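Local coordinates for lectin 2 (Agrocybe aegerita, PDB 4TQJ), which is a fungal lectin that specifically recognises N-acetylglucosamine at the non-reducing end of glycans, at residues K115-L120 with W167-H172; A177-N182 with D186-G191; W54-H59 with T393-M398. The protein carries 1 engineered substitution. One frame throughout, in Å; residues are numbered along the deposited sequence.

Contact 1 (K115-L120 with W167-H172); sequences KHLRYL and WRLDRH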
loop_
_atom_site.group_PDB
_atom_site.type_symbol
_atom_site.label_atom_id
_atom_site.label_comp_id
_atom_site.label_asym_id
_atom_site.label_seq_id
_atom_site.Cartn_x
_atom_site.Cartn_y
_atom_site.Cartn_z
ATOM N N LYS A 115 26.489 14.025 -19.066
ATOM C CA LYS A 115 27.771 13.427 -18.693
ATOM C C LYS A 115 27.653 12.443 -17.524
ATOM O O LYS A 115 28.412 11.481 -17.429
ATOM C CB LYS A 115 28.777 14.525 -18.320
ATOM C CG LYS A 115 28.914 15.640 -19.364
ATOM C CD LYS A 115 29.907 16.714 -18.906
ATOM C CE LYS A 115 31.329 16.173 -18.850
ATOM N NZ LYS A 115 32.352 17.203 -18.427
ATOM N N HIS A 116 26.698 12.695 -16.635
ATOM C CA HIS A 116 26.629 11.977 -15.376
ATOM C C HIS A 116 25.307 11.238 -15.159
ATOM O O HIS A 116 24.297 11.524 -15.807
ATOM C CB HIS A 116 26.879 12.952 -14.226
ATOM C CG HIS A 116 28.022 13.885 -14.471
ATOM N ND1 HIS A 116 27.854 15.243 -14.634
ATOM C CD2 HIS A 116 29.349 13.651 -14.597
ATOM C CE1 HIS A 116 29.028 15.807 -14.843
ATOM N NE2 HIS A 116 29.951 14.864 -14.823
ATOM N N LEU A 117 25.342 10.283 -14.234
ATOM C CA LEU A 117 24.153 9.568 -13.780
ATOM C C LEU A 117 23.995 9.791 -12.288
ATOM O O LEU A 117 24.971 9.720 -11.556
ATOM C CB LEU A 117 24.308 8.065 -14.024
ATOM C CG LEU A 117 24.499 7.672 -15.489
ATOM C CD1 LEU A 117 25.074 6.260 -15.614
ATOM C CD2 LEU A 117 23.171 7.805 -16.215
ATOM N N ARG A 118 22.766 10.036 -11.846
ATOM C CA ARG A 118 22.454 10.144 -10.428
ATOM C C ARG A 118 21.320 9.195 -10.075
ATOM O O ARG A 118 20.264 9.235 -10.692
ATOM C CB ARG A 118 22.102 11.595 -10.064
ATOM C CG ARG A 118 23.340 12.480 -9.880
ATOM C CD ARG A 118 23.049 13.979 -10.058
ATOM N NE ARG A 118 22.737 14.330 -11.440
ATOM C CZ ARG A 118 22.406 15.553 -11.846
ATOM N NH1 ARG A 118 22.366 16.550 -10.977
ATOM N NH2 ARG A 118 22.129 15.787 -13.124
ATOM N N TYR A 119 21.557 8.341 -9.085
ATOM C CA TYR A 119 20.596 7.325 -8.654
ATOM C C TYR A 119 20.342 7.445 -7.163
ATOM O O TYR A 119 21.138 8.037 -6.433
ATOM C CB TYR A 119 21.164 5.926 -8.874
ATOM C CG TYR A 119 21.402 5.498 -10.309
ATOM C CD1 TYR A 119 20.528 5.844 -11.327
ATOM C CD2 TYR A 119 22.497 4.705 -10.630
ATOM C CE1 TYR A 119 20.760 5.425 -12.644
ATOM C CE2 TYR A 119 22.727 4.282 -11.925
ATOM C CZ TYR A 119 21.866 4.645 -12.928
ATOM O OH TYR A 119 22.098 4.200 -14.213
ATOM N N LEU A 120 19.242 6.854 -6.716
ATOM C CA LEU A 120 18.954 6.702 -5.293
ATOM C C LEU A 120 18.818 5.224 -4.988
ATOM O O LEU A 120 18.045 4.526 -5.639
ATOM C CB LEU A 120 17.653 7.414 -4.936
ATOM C CG LEU A 120 17.710 8.920 -5.167
ATOM C CD1 LEU A 120 16.309 9.519 -5.325
ATOM C CD2 LEU A 120 18.504 9.595 -4.058
ATOM N N TRP A 167 34.117 7.118 -19.268
ATOM C CA TRP A 167 32.754 6.614 -19.414
ATOM C C TRP A 167 31.855 7.644 -20.113
ATOM O O TRP A 167 31.881 8.841 -19.793
ATOM C CB TRP A 167 32.198 6.120 -18.070
ATOM C CG TRP A 167 32.925 4.885 -17.619
ATOM C CD1 TRP A 167 34.159 4.833 -17.026
ATOM C CD2 TRP A 167 32.488 3.524 -17.754
ATOM N NE1 TRP A 167 34.508 3.528 -16.777
ATOM C CE2 TRP A 167 33.504 2.704 -17.210
ATOM C CE3 TRP A 167 31.337 2.921 -18.265
ATOM C CZ2 TRP A 167 33.403 1.308 -17.171
ATOM C CZ3 TRP A 167 31.234 1.534 -18.223
ATOM C CH2 TRP A 167 32.265 0.744 -17.682
ATOM N N ARG A 168 31.095 7.166 -21.096
ATOM C CA ARG A 168 30.261 8.016 -21.937
ATOM C C ARG A 168 28.853 7.454 -22.096
ATOM O O ARG A 168 28.665 6.261 -22.354
ATOM C CB ARG A 168 30.879 8.155 -23.335
ATOM C CG ARG A 168 32.267 8.783 -23.360
ATOM C CD ARG A 168 32.208 10.289 -23.072
ATOM N NE ARG A 168 33.524 10.921 -23.156
ATOM C CZ ARG A 168 34.364 11.023 -22.131
ATOM N NH1 ARG A 168 34.032 10.541 -20.942
ATOM N NH2 ARG A 168 35.538 11.616 -22.293
ATOM N N LEU A 169 27.868 8.337 -21.982
ATOM C CA LEU A 169 26.484 7.959 -22.169
ATOM C C LEU A 169 26.175 7.503 -23.586
ATOM O O LEU A 169 25.242 6.736 -23.786
ATOM C CB LEU A 169 25.566 9.098 -21.749
ATOM C CG LEU A 169 25.651 9.306 -20.242
ATOM C CD1 LEU A 169 25.186 10.700 -19.873
ATOM C CD2 LEU A 169 24.849 8.224 -19.527
ATOM N N ASP A 170 26.969 7.940 -24.568
ATOM C CA ASP A 170 26.768 7.460 -25.935
ATOM C C ASP A 170 27.497 6.150 -26.272
ATOM O O ASP A 170 27.364 5.631 -27.381
ATOM C CB ASP A 170 27.063 8.564 -26.974
ATOM C CG ASP A 170 28.538 8.952 -27.044
ATOM O OD1 ASP A 170 29.344 8.516 -26.191
ATOM O OD2 ASP A 170 28.895 9.724 -27.957
ATOM N N ARG A 171 28.231 5.593 -25.310
ATOM C CA ARG A 171 29.025 4.403 -25.560
ATOM C C ARG A 171 28.820 3.257 -24.559
ATOM O O ARG A 171 28.916 2.088 -24.926
ATOM C CB ARG A 171 30.512 4.782 -25.620
ATOM C CG ARG A 171 30.864 5.669 -26.814
ATOM C CD ARG A 171 32.335 6.093 -26.842
ATOM N NE ARG A 171 33.244 4.954 -26.829
ATOM C CZ ARG A 171 33.579 4.238 -27.902
ATOM N NH1 ARG A 171 33.068 4.531 -29.090
ATOM N NH2 ARG A 171 34.418 3.216 -27.778
ATOM N N HIS A 172 28.516 3.610 -23.318
ATOM C CA HIS A 172 28.600 2.688 -22.184
ATOM C C HIS A 172 27.332 2.699 -21.338
ATOM O O HIS A 172 26.524 3.621 -21.437
ATOM C CB HIS A 172 29.805 3.073 -21.318
ATOM C CG HIS A 172 31.052 3.318 -22.115
ATOM N ND1 HIS A 172 31.766 4.495 -22.040
ATOM C CD2 HIS A 172 31.679 2.554 -23.040
ATOM C CE1 HIS A 172 32.793 4.437 -22.870
ATOM N NE2 HIS A 172 32.763 3.270 -23.489
HETATM O O HOH W 1 29.303 9.443 -18.943
#
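Leu117 and Leu169 meet methyl to methyl, with Leu117 CD2 3.7 Å from Leu169 CD2. The two leucines lie alongside each other, heading opposite ways, so they overlap along their ends. Leu169 points toward 115-120 and its two methyls part there. Its CD2 goes to Leu117, while its CD1 lies against the backbone of Lys115, 3.7 Å from Lys115 N. Its chi1 of -68° sets CG beside its own backbone N and opposite the carbonyl carbon, and from there both methyls reach across. Leu117 has the same first rotamer.

No direct hydrogen bond joins the segments. A water lies between two backbone carbonyls instead, 2.7 Å from Lys115 O and 2.8 Å from Trp167 O. Arg168 NH1 donates to Trp167 O at 3.0 Å. NH1 sits well above the carbonyl plane of Trp167, while Trp167 O lies close to the plane of the Arg168 guanidinium.

The turn that presents Leu169 is tied internally. Arg168 N donates to His172 ND1 at 2.9 Å, and Arg168 O accepts from both Arg171 N and His172 N. His172 NE2 is held in turn by Asp192. On the other segment, Lys115 CB lies over the centre of one face of the His116 ring, whose ND1 accepts from Arg112 N and whose NE2 pairs with Glu136.

The contact joins two neighbouring blades of a beta-propeller. Strand 117-121 pairs with 130-134 in one blade. The loop 167-172 leads into strand 173-177 of the next, where Arg174 touches both leucines.

Contact 2 (A177-N182 with D186-G191); sequences ADVTGN and DIVGFG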
loop_
_atom_site.group_PDB
_atom_site.type_symbol
_atom_site.label_atom_id
_atom_site.label_comp_id
_atom_site.label_asym_id
_atom_site.label_seq_id
_atom_site.Cartn_x
_atom_site.Cartn_y
_atom_site.Cartn_z
ATOM N N ALA A 177 23.062 -3.541 -9.480
ATOM C CA ALA A 177 22.348 -4.799 -9.327
ATOM C C ALA A 177 23.153 -5.710 -8.427
ATOM O O ALA A 177 24.366 -5.603 -8.364
ATOM C CB ALA A 177 22.137 -5.459 -10.687
ATOM N N ASP A 178 22.481 -6.619 -7.739
ATOM C CA ASP A 178 23.202 -7.613 -6.968
ATOM C C ASP A 178 23.610 -8.755 -7.882
ATOM O O ASP A 178 22.770 -9.569 -8.275
ATOM C CB ASP A 178 22.346 -8.149 -5.822
ATOM C CG ASP A 178 23.128 -9.067 -4.908
ATOM O OD1 ASP A 178 24.359 -9.155 -5.081
ATOM O OD2 ASP A 178 22.516 -9.697 -4.027
ATOM N N VAL A 179 24.892 -8.791 -8.240
ATOM C CA VAL A 179 25.432 -9.884 -9.041
ATOM C C VAL A 179 26.299 -10.814 -8.185
ATOM O O VAL A 179 26.486 -11.979 -8.532
ATOM C CB VAL A 179 26.264 -9.371 -10.233
ATOM C CG1 VAL A 179 25.421 -8.493 -11.145
ATOM C CG2 VAL A 179 27.472 -8.591 -9.747
ATOM N N THR A 180 26.827 -10.314 -7.067
ATOM C CA THR A 180 27.694 -11.144 -6.219
ATOM C C THR A 180 26.903 -12.105 -5.351
ATOM O O THR A 180 27.450 -13.088 -4.857
ATOM C CB THR A 180 28.586 -10.321 -5.279
ATOM O OG1 THR A 180 27.767 -9.615 -4.339
ATOM C CG2 THR A 180 29.456 -9.345 -6.060
ATOM N N GLY A 181 25.625 -11.809 -5.144
ATOM C CA GLY A 181 24.769 -12.652 -4.328
ATOM C C GLY A 181 24.790 -12.362 -2.834
ATOM O O GLY A 181 24.426 -13.224 -2.038
ATOM N N ASN A 182 25.207 -11.159 -2.439
ATOM C CA ASN A 182 25.270 -10.826 -1.008
ATOM C C ASN A 182 24.152 -9.896 -0.556
ATOM O O ASN A 182 24.231 -9.302 0.519
ATOM C CB ASN A 182 26.640 -10.245 -0.625
ATOM C CG ASN A 182 26.855 -8.844 -1.171
ATOM O OD1 ASN A 182 26.095 -8.372 -2.009
ATOM N ND2 ASN A 182 27.902 -8.177 -0.702
ATOM N N ASP A 186 25.500 -4.105 -6.463
ATOM C CA ASP A 186 26.839 -3.895 -7.011
ATOM C C ASP A 186 26.793 -2.941 -8.195
ATOM O O ASP A 186 25.713 -2.597 -8.666
ATOM C CB ASP A 186 27.436 -5.229 -7.437
ATOM C CG ASP A 186 27.260 -6.287 -6.374
ATOM O OD1 ASP A 186 27.686 -6.024 -5.227
ATOM O OD2 ASP A 186 26.668 -7.346 -6.674
ATOM N N ILE A 187 27.966 -2.503 -8.650
ATOM C CA ILE A 187 28.065 -1.680 -9.846
ATOM C C ILE A 187 28.342 -2.580 -11.053
ATOM O O ILE A 187 29.271 -3.386 -11.046
ATOM C CB ILE A 187 29.189 -0.627 -9.730
ATOM C CG1 ILE A 187 28.845 0.417 -8.656
ATOM C CG2 ILE A 187 29.438 0.033 -11.093
ATOM C CD1 ILE A 187 29.985 1.394 -8.324
ATOM N N VAL A 188 27.506 -2.461 -12.070
ATOM C CA VAL A 188 27.690 -3.203 -13.303
ATOM C C VAL A 188 27.899 -2.212 -14.433
ATOM O O VAL A 188 26.992 -1.451 -14.758
ATOM C CB VAL A 188 26.457 -4.043 -13.634
ATOM C CG1 VAL A 188 26.674 -4.772 -14.946
ATOM C CG2 VAL A 188 26.154 -5.020 -12.495
ATOM N N GLY A 189 29.081 -2.233 -15.041
ATOM C CA GLY A 189 29.391 -1.304 -16.113
ATOM C C GLY A 189 29.754 -1.967 -17.433
ATOM O O GLY A 189 30.647 -2.810 -17.485
ATOM N N PHE A 190 29.053 -1.584 -18.501
ATOM C CA PHE A 190 29.347 -2.090 -19.837
ATOM C C PHE A 190 30.295 -1.096 -20.490
ATOM O O PHE A 190 29.863 -0.062 -20.979
ATOM C CB PHE A 190 28.064 -2.215 -20.671
ATOM C CG PHE A 190 27.088 -3.232 -20.145
ATOM C CD1 PHE A 190 26.844 -4.411 -20.853
ATOM C CD2 PHE A 190 26.413 -3.016 -18.948
ATOM C CE1 PHE A 190 25.952 -5.340 -20.377
ATOM C CE2 PHE A 190 25.510 -3.951 -18.453
ATOM C CZ PHE A 190 25.282 -5.119 -19.165
ATOM N N GLY A 191 31.586 -1.397 -20.460
ATOM C CA GLY A 191 32.602 -0.479 -20.949
ATOM C C GLY A 191 32.933 -0.625 -22.427
ATOM O O GLY A 191 32.069 -0.939 -23.255
#
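Ala177 and Asp186 form an antiparallel hydrogen-bonded pair, with Ala177 N bonded to Asp186 O at 2.9 Å and Asp186 N to Ala177 O at 2.7 Å. The chain then turns over the carboxylate of Asp186. Asp186 OD2 accepts two backbone N-H groups in a row. Val179 N, at 2.8 Å, comes nearly along the C-O axis. Thr180 N, at 3.0 Å, arrives on the syn side, 30° out of the carboxylate plane. Thr180 OG1 adds a weak bond to the same oxygen. With chi1 at -47°, Asp186 CG stands beside its own backbone N, which brings OD2 under the turn. The other oxygen, OD1, accepts from Asn200 N, so both ends of the buried carboxylate are held.

The turn belongs to the hairpin between strands 173-177 and 186-190 of a beta-propeller blade, in a region matching an FG-GAP-like repeat. Asp178 opens the turn with an Asx motif. Its OD1 takes Gly181 N at 2.9 Å, from above the carboxylate plane, and its OD2 takes Gly183 N. Gly181 has a positive phi, at which a side chain would press on the preceding carbonyl O, so glycine is called for.

Asp178 OD1 also lies 3.3 Å from Asp186 OD2, with the two carboxylate planes 70° apart. Two acceptors this close may raise the proton affinity of the pair, although the surrounding N-H donors should offset part of the repulsion.

Behind the carboxylate the contact is apolar. Val179 CG1 packs on Val188 CG2 at 3.8 Å, and both valines also touch Ile197 of strand 195-198. Ala177 and Val188 reach Val232 of the next blade.

Contact 3 (W54-H59 with T393-M398); sequences WLTTKH and TTVCWM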
loop_
_atom_site.group_PDB
_atom_site.type_symbol
_atom_site.label_atom_id
_atom_site.label_comp_id
_atom_site.label_asym_id
_atom_site.label_seq_id
_atom_site.Cartn_x
_atom_site.Cartn_y
_atom_site.Cartn_z
ATOM N N TRP A 54 11.877 23.550 -13.168
ATOM C CA TRP A 54 12.567 22.275 -13.364
ATOM C C TRP A 54 12.612 21.870 -14.828
ATOM O O TRP A 54 11.623 22.000 -15.555
ATOM C CB TRP A 54 11.923 21.171 -12.519
ATOM C CG TRP A 54 12.145 21.365 -11.039
ATOM C CD1 TRP A 54 11.516 22.263 -10.224
ATOM C CD2 TRP A 54 13.069 20.649 -10.210
ATOM N NE1 TRP A 54 11.990 22.149 -8.934
ATOM C CE2 TRP A 54 12.949 21.167 -8.903
ATOM C CE3 TRP A 54 13.990 19.620 -10.448
ATOM C CZ2 TRP A 54 13.713 20.693 -7.838
ATOM C CZ3 TRP A 54 14.745 19.147 -9.391
ATOM C CH2 TRP A 54 14.602 19.682 -8.099
ATOM N N LEU A 55 13.770 21.376 -15.255
ATOM C CA LEU A 55 13.992 21.043 -16.655
ATOM C C LEU A 55 14.562 19.637 -16.829
ATOM O O LEU A 55 15.441 19.208 -16.073
ATOM C CB LEU A 55 14.954 22.064 -17.271
ATOM C CG LEU A 55 14.414 23.497 -17.284
ATOM C CD1 LEU A 55 15.510 24.514 -17.590
ATOM C CD2 LEU A 55 13.295 23.594 -18.288
ATOM N N THR A 56 14.078 18.927 -17.837
ATOM C CA THR A 56 14.607 17.607 -18.136
ATOM C C THR A 56 16.054 17.703 -18.611
ATOM O O THR A 56 16.803 16.734 -18.515
ATOM C CB THR A 56 13.767 16.871 -19.194
ATOM O OG1 THR A 56 13.801 17.605 -20.423
ATOM C CG2 THR A 56 12.313 16.711 -18.726
ATOM N N THR A 57 16.452 18.873 -19.106
ATOM C CA THR A 57 17.803 19.025 -19.642
ATOM C C THR A 57 18.830 19.301 -18.554
ATOM O O THR A 57 20.024 19.165 -18.792
ATOM C CB THR A 57 17.901 20.148 -20.688
ATOM O OG1 THR A 57 17.474 21.378 -20.102
ATOM C CG2 THR A 57 17.034 19.838 -21.891
ATOM N N LYS A 58 18.375 19.687 -17.365
ATOM C CA LYS A 58 19.297 20.085 -16.304
ATOM C C LYS A 58 19.104 19.347 -14.983
ATOM O O LYS A 58 20.000 19.331 -14.149
ATOM C CB LYS A 58 19.186 21.591 -16.030
ATOM C CG LYS A 58 19.591 22.476 -17.196
ATOM C CD LYS A 58 19.431 23.966 -16.858
ATOM C CE LYS A 58 20.184 24.344 -15.586
ATOM N NZ LYS A 58 20.373 25.822 -15.439
ATOM N N HIS A 59 17.930 18.753 -14.788
ATOM C CA HIS A 59 17.589 18.190 -13.494
ATOM C C HIS A 59 17.152 16.738 -13.577
ATOM O O HIS A 59 16.779 16.247 -14.639
ATOM C CB HIS A 59 16.511 19.033 -12.817
ATOM C CG HIS A 59 16.788 20.500 -12.864
ATOM N ND1 HIS A 59 15.997 21.387 -13.568
ATOM C CD2 HIS A 59 17.782 21.240 -12.316
ATOM C CE1 HIS A 59 16.489 22.606 -13.444
ATOM N NE2 HIS A 59 17.570 22.546 -12.687
ATOM N N THR A 393 9.188 17.944 -21.464
ATOM C CA THR A 393 8.848 18.865 -20.387
ATOM C C THR A 393 8.307 18.165 -19.136
ATOM O O THR A 393 8.182 18.779 -18.081
ATOM C CB THR A 393 7.776 19.846 -20.880
ATOM O OG1 THR A 393 6.668 19.099 -21.392
ATOM C CG2 THR A 393 8.329 20.714 -22.004
ATOM N N THR A 394 7.965 16.890 -19.260
ATOM C CA THR A 394 7.422 16.123 -18.142
ATOM C C THR A 394 8.207 14.829 -17.979
ATOM O O THR A 394 8.869 14.388 -18.909
ATOM C CB THR A 394 5.946 15.762 -18.357
ATOM O OG1 THR A 394 5.807 14.982 -19.558
ATOM C CG2 THR A 394 5.084 17.033 -18.450
ATOM N N VAL A 395 8.139 14.244 -16.786
ATOM C CA VAL A 395 8.696 12.928 -16.513
ATOM C C VAL A 395 7.589 12.093 -15.887
ATOM O O VAL A 395 6.863 12.575 -15.017
ATOM C CB VAL A 395 9.857 13.010 -15.501
ATOM C CG1 VAL A 395 10.507 11.631 -15.314
ATOM C CG2 VAL A 395 10.867 14.033 -15.933
ATOM N N CYS A 396 7.430 10.858 -16.343
ATOM C CA CYS A 396 6.500 9.934 -15.698
ATOM C C CYS A 396 7.183 8.635 -15.369
ATOM O O CYS A 396 7.957 8.104 -16.169
ATOM C CB CYS A 396 5.332 9.597 -16.613
ATOM S SG CYS A 396 4.197 10.905 -16.837
ATOM N N TRP A 397 6.866 8.106 -14.200
ATOM C CA TRP A 397 7.413 6.843 -13.766
ATOM C C TRP A 397 6.285 5.994 -13.188
ATOM O O TRP A 397 5.283 6.524 -12.687
ATOM C CB TRP A 397 8.422 7.057 -12.637
ATOM C CG TRP A 397 9.624 7.937 -12.902
ATOM C CD1 TRP A 397 9.961 9.083 -12.228
ATOM C CD2 TRP A 397 10.681 7.706 -13.845
ATOM N NE1 TRP A 397 11.146 9.582 -12.703
ATOM C CE2 TRP A 397 11.610 8.759 -13.696
ATOM C CE3 TRP A 397 10.930 6.716 -14.805
ATOM C CZ2 TRP A 397 12.761 8.852 -14.473
ATOM C CZ3 TRP A 397 12.070 6.810 -15.578
ATOM C CH2 TRP A 397 12.972 7.872 -15.410
ATOM N N MET A 398 6.452 4.681 -13.235
ATOM C CA MET A 398 5.710 3.806 -12.341
ATOM C C MET A 398 6.571 3.626 -11.089
ATOM O O MET A 398 7.796 3.592 -11.185
ATOM C CB MET A 398 5.420 2.452 -12.996
ATOM C CG MET A 398 4.638 2.546 -14.309
ATOM S SD MET A 398 3.032 3.372 -14.160
ATOM C CE MET A 398 2.205 2.361 -12.932
HETATM O O HOH W 2 10.514 19.775 -16.843
#
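A water lies between Trp54 O and Thr393 O, 2.8 Å from each, and links the two backbones where no direct hydrogen bond does. Beside it, Thr56 carries the side-chain contact. Thr56 points at the other segment, and its methyl does all the touching. Thr56 CG2 is 4.1 Å from Val395 CG2 and 4.2 Å from Thr394 O. Thr56 and Val395 pass alongside one another, pointing opposite ways, and the packing is loose. The chi1 of 62° turns Thr56 CG2 away from its own carbonyl carbon, while the hydroxyl goes to Glu392 O. One side chain thus makes a polar link and an apolar one to neighbouring parts of the same chain end.

Val395 divides its methyls as well. CG2 faces Thr56, whereas CG1 sits 3.2 Å above the Trp397 ring, offset toward its rim.

This is the closing blade of a beta-propeller. Strand 395-399, from the C-terminal end, pairs with strand 20-25 from the N-terminal end, the arrangement known as Velcro closure. The loop 54-59 leaves that blade and enters strand 60-64 of the next, whose Arg61 touches both Thr56 and Val395.

The turn that offers Thr56 is fastened by His59. Leu55 N donates to His59 ND1 at 2.8 Å, almost exactly in the ring plane, and Leu55 O accepts from Lys58 N and His59 N. Lys58 CB covers one face of the ring, and His59 NE2 is bonded to Asn79 OD1. Trp397 NE1 crosses to the next blade and binds Arg61 O.

How the contacts relate
The chain forms seven mainly four-stranded sheets, the blades of a beta-propeller. Contacts 1 and 3 are equivalent joints between neighbouring blades, each uniting the start of one strand with the loop entering the next blade. Their centres are about 16 Å apart. Contact 2 lies within one blade; its centre is about 16 Å from that of contact 1 and about 27 Å from that of contact 3, which lies on the opposite side of the chain's centre. Contact 1 ends where strand 173-177 begins, and that strand leads into contact 2. Trp167 and His172 pack on Phe190 and Gly191. Contact 3 sits beside the pairing of strands 395-399 and 20-25, which closes the ring.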